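Side-chain contact in extracellular solute-binding protein family 1 (Alicyclobacillus acidocaldarius subsp. acidocaldarius, PDB 4OVJ), which probably serves as the extracellular substrate-capturing component of an ABC transport system, delivering its bound solute to the membrane permease: residues A[207-211]-A[212-216]. Residues are numbered along the deposited sequence; the frame is centred on the assembly and turned at random.
Sequences LGFTE and STLVS
The ring of Phe209 meets Leu214 at CE1, where CB and CD2 of the leucine each lie 4.0 Å from it; the leucine approaches obliquely. Phe188 of helix 185-194 adds an edge-to-face ring contact, and Met406 of helix 398-414 also touches the phenylalanine. With CG between its backbone N and carbonyl carbon (chi1 60°), Phe209 holds its ring beside the helix that starts two residues later. Thr210 is the N-cap of that helix. Its OG1 lies 3.0 Å from OG1 of Thr213, the two side chains crossing at about a right angle, and Gln197 OE1 bonds both Thr213 OG1 and the backbone N of Thr210, tying cap and first turn to one loop amide. A weak bond from Leu214 N to Thr210 O (3.3 Å) precedes a stronger, straighter one from Val215 N to Glu211 O (2.8 Å, N-H...O 167°). The side chains of Glu211 and Val215 lie side by side, pointing the same way, with Glu211 CG 4.0 Å from Val215 CG2. The whole illustrates a threonine N-cap with an apolar contact between the residue before the cap and the fourth after it, a hydrophobic staple, here starting helix 211-226 in a periplasmic-binding-protein fold.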
ATOM      1  N   LEU A 207      14.997 -13.924  -7.933  1.00 13.62           N
ATOM      2  CA  LEU A 207      14.242 -12.841  -8.540  1.00 13.06           C
ATOM      3  C   LEU A 207      13.225 -13.449  -9.485  1.00 13.23           C
ATOM      4  O   LEU A 207      13.466 -14.503 -10.076  1.00 15.85           O
ATOM      5  CB  LEU A 207      15.165 -11.886  -9.282  1.00 14.74           C
ATOM      6  CG  LEU A 207      16.185 -11.153  -8.404  1.00 15.33           C
ATOM      7  CD1 LEU A 207      17.072 -10.293  -9.274  1.00 16.53           C
ATOM      8  CD2 LEU A 207      15.497 -10.297  -7.352  1.00 15.75           C
ATOM      9  N   GLY A 208      12.088 -12.780  -9.620  1.00 12.37           N
ATOM     10  CA  GLY A 208      10.985 -13.295 -10.413  1.00 10.84           C
ATOM     11  C   GLY A 208      10.806 -12.626 -11.758  1.00  9.93           C
ATOM     12  O   GLY A 208       9.739 -12.738 -12.360  1.00 10.64           O
ATOM     13  N   PHE A 209      11.828 -11.922 -12.230  1.00 10.27           N
ATOM     14  CA  PHE A 209      11.758 -11.223 -13.508  1.00 10.98           C
ATOM     15  C   PHE A 209      13.044 -11.437 -14.290  1.00 13.00           C
ATOM     16  O   PHE A 209      14.055 -11.875 -13.742  1.00 13.72           O
ATOM     17  CB  PHE A 209      11.542  -9.727 -13.288  1.00 10.13           C
ATOM     18  CG  PHE A 209      12.637  -9.084 -12.494  1.00  9.80           C
ATOM     19  CD1 PHE A 209      13.763  -8.557 -13.126  1.00  9.45           C
ATOM     20  CD2 PHE A 209      12.567  -9.042 -11.106  1.00  9.05           C
ATOM     21  CE1 PHE A 209      14.779  -7.986 -12.389  1.00 10.28           C
ATOM     22  CE2 PHE A 209      13.577  -8.458 -10.368  1.00  9.75           C
ATOM     23  CZ  PHE A 209      14.689  -7.936 -11.013  1.00 10.42           C
ATOM     24  N   THR A 210      12.996 -11.092 -15.572  1.00 14.07           N
ATOM     25  CA  THR A 210      14.133 -11.261 -16.470  1.00 15.76           C
ATOM     26  C   THR A 210      14.876  -9.946 -16.678  1.00 14.57           C
ATOM     27  O   THR A 210      14.357  -8.860 -16.421  1.00 14.34           O
ATOM     28  CB  THR A 210      13.669 -11.736 -17.847  1.00 18.56           C
ATOM     29  OG1 THR A 210      12.819 -10.743 -18.424  1.00 22.04           O
ATOM     30  CG2 THR A 210      12.925 -13.060 -17.748  1.00 20.00           C
ATOM     31  N   GLU A 211      16.097 -10.051 -17.188  1.00 15.63           N
ATOM     32  CA  GLU A 211      16.892  -8.868 -17.484  1.00 16.48           C
ATOM     33  C   GLU A 211      16.184  -7.924 -18.449  1.00 14.00           C
ATOM     34  O   GLU A 211      16.211  -6.709 -18.254  1.00 14.41           O
ATOM     35  CB  GLU A 211      18.248  -9.276 -18.039  1.00 19.48           C
ATOM     36  CG  GLU A 211      19.231  -8.138 -18.159  1.00 22.11           C
ATOM     37  CD  GLU A 211      20.571  -8.625 -18.649  1.00 26.04           C
ATOM     38  OE1 GLU A 211      21.176  -9.475 -17.959  1.00 28.80           O
ATOM     39  OE2 GLU A 211      21.009  -8.175 -19.721  1.00 28.97           O
ATOM     40  N   SER A 212      15.562  -8.495 -19.468  0.50 14.28           N
ATOM     41  CA  SER A 212      14.840  -7.736 -20.473  0.50 15.70           C
ATOM     42  C   SER A 212      13.787  -6.816 -19.856  0.50 14.24           C
ATOM     43  O   SER A 212      13.651  -5.653 -20.226  0.50 13.09           O
ATOM     44  CB  SER A 212      14.161  -8.713 -21.421  0.50 17.70           C
ATOM     45  OG  SER A 212      13.685  -8.035 -22.546  0.50 21.82           O
ATOM     46  N   THR A 213      13.039  -7.357 -18.906  1.00 12.71           N
ATOM     47  CA  THR A 213      11.987  -6.601 -18.223  1.00 11.00           C
ATOM     48  C   THR A 213      12.555  -5.401 -17.461  1.00  9.78           C
ATOM     49  O   THR A 213      12.001  -4.299 -17.503  1.00 10.90           O
ATOM     50  CB  THR A 213      11.264  -7.525 -17.258  1.00 10.11           C
ATOM     51  OG1 THR A 213      10.704  -8.607 -18.011  1.00 11.22           O
ATOM     52  CG2 THR A 213      10.176  -6.778 -16.483  1.00  9.85           C
ATOM     53  N   LEU A 214      13.673  -5.610 -16.780  1.00  8.86           N
ATOM     54  CA  LEU A 214      14.307  -4.520 -16.048  1.00  8.40           C
ATOM     55  C   LEU A 214      14.934  -3.501 -16.998  1.00  8.83           C
ATOM     56  O   LEU A 214      14.796  -2.309 -16.798  1.00  9.37           O
ATOM     57  CB  LEU A 214      15.344  -5.041 -15.063  1.00  9.12           C
ATOM     58  CG  LEU A 214      16.146  -4.014 -14.266  1.00  9.34           C
ATOM     59  CD1 LEU A 214      15.223  -3.032 -13.571  1.00  9.63           C
ATOM     60  CD2 LEU A 214      17.011  -4.764 -13.262  1.00  9.69           C
ATOM     61  N   VAL A 215      15.599  -3.971 -18.047  1.00  9.91           N
ATOM     62  CA  VAL A 215      16.209  -3.049 -19.005  1.00 10.24           C
ATOM     63  C   VAL A 215      15.155  -2.185 -19.710  1.00  9.42           C
ATOM     64  O   VAL A 215      15.384  -0.996 -19.932  1.00  9.64           O
ATOM     65  CB  VAL A 215      17.099  -3.788 -20.028  1.00 11.32           C
ATOM     66  CG1 VAL A 215      17.570  -2.839 -21.123  1.00 12.19           C
ATOM     67  CG2 VAL A 215      18.303  -4.375 -19.315  1.00 11.33           C
ATOM     68  N   SER A 216      14.000  -2.756 -20.033  1.00  9.21           N
ATOM     69  CA  SER A 216      12.959  -1.961 -20.703  1.00  9.06           C
ATOM     70  C   SER A 216      12.433  -0.858 -19.769  1.00  8.74           C
ATOM     71  O   SER A 216      12.167   0.269 -20.200  1.00  8.92           O
ATOM     72  CB  SER A 216      11.837  -2.841 -21.262  1.00 10.74           C
ATOM     73  OG  SER A 216      11.098  -3.467 -20.233  1.00 13.16           O
TER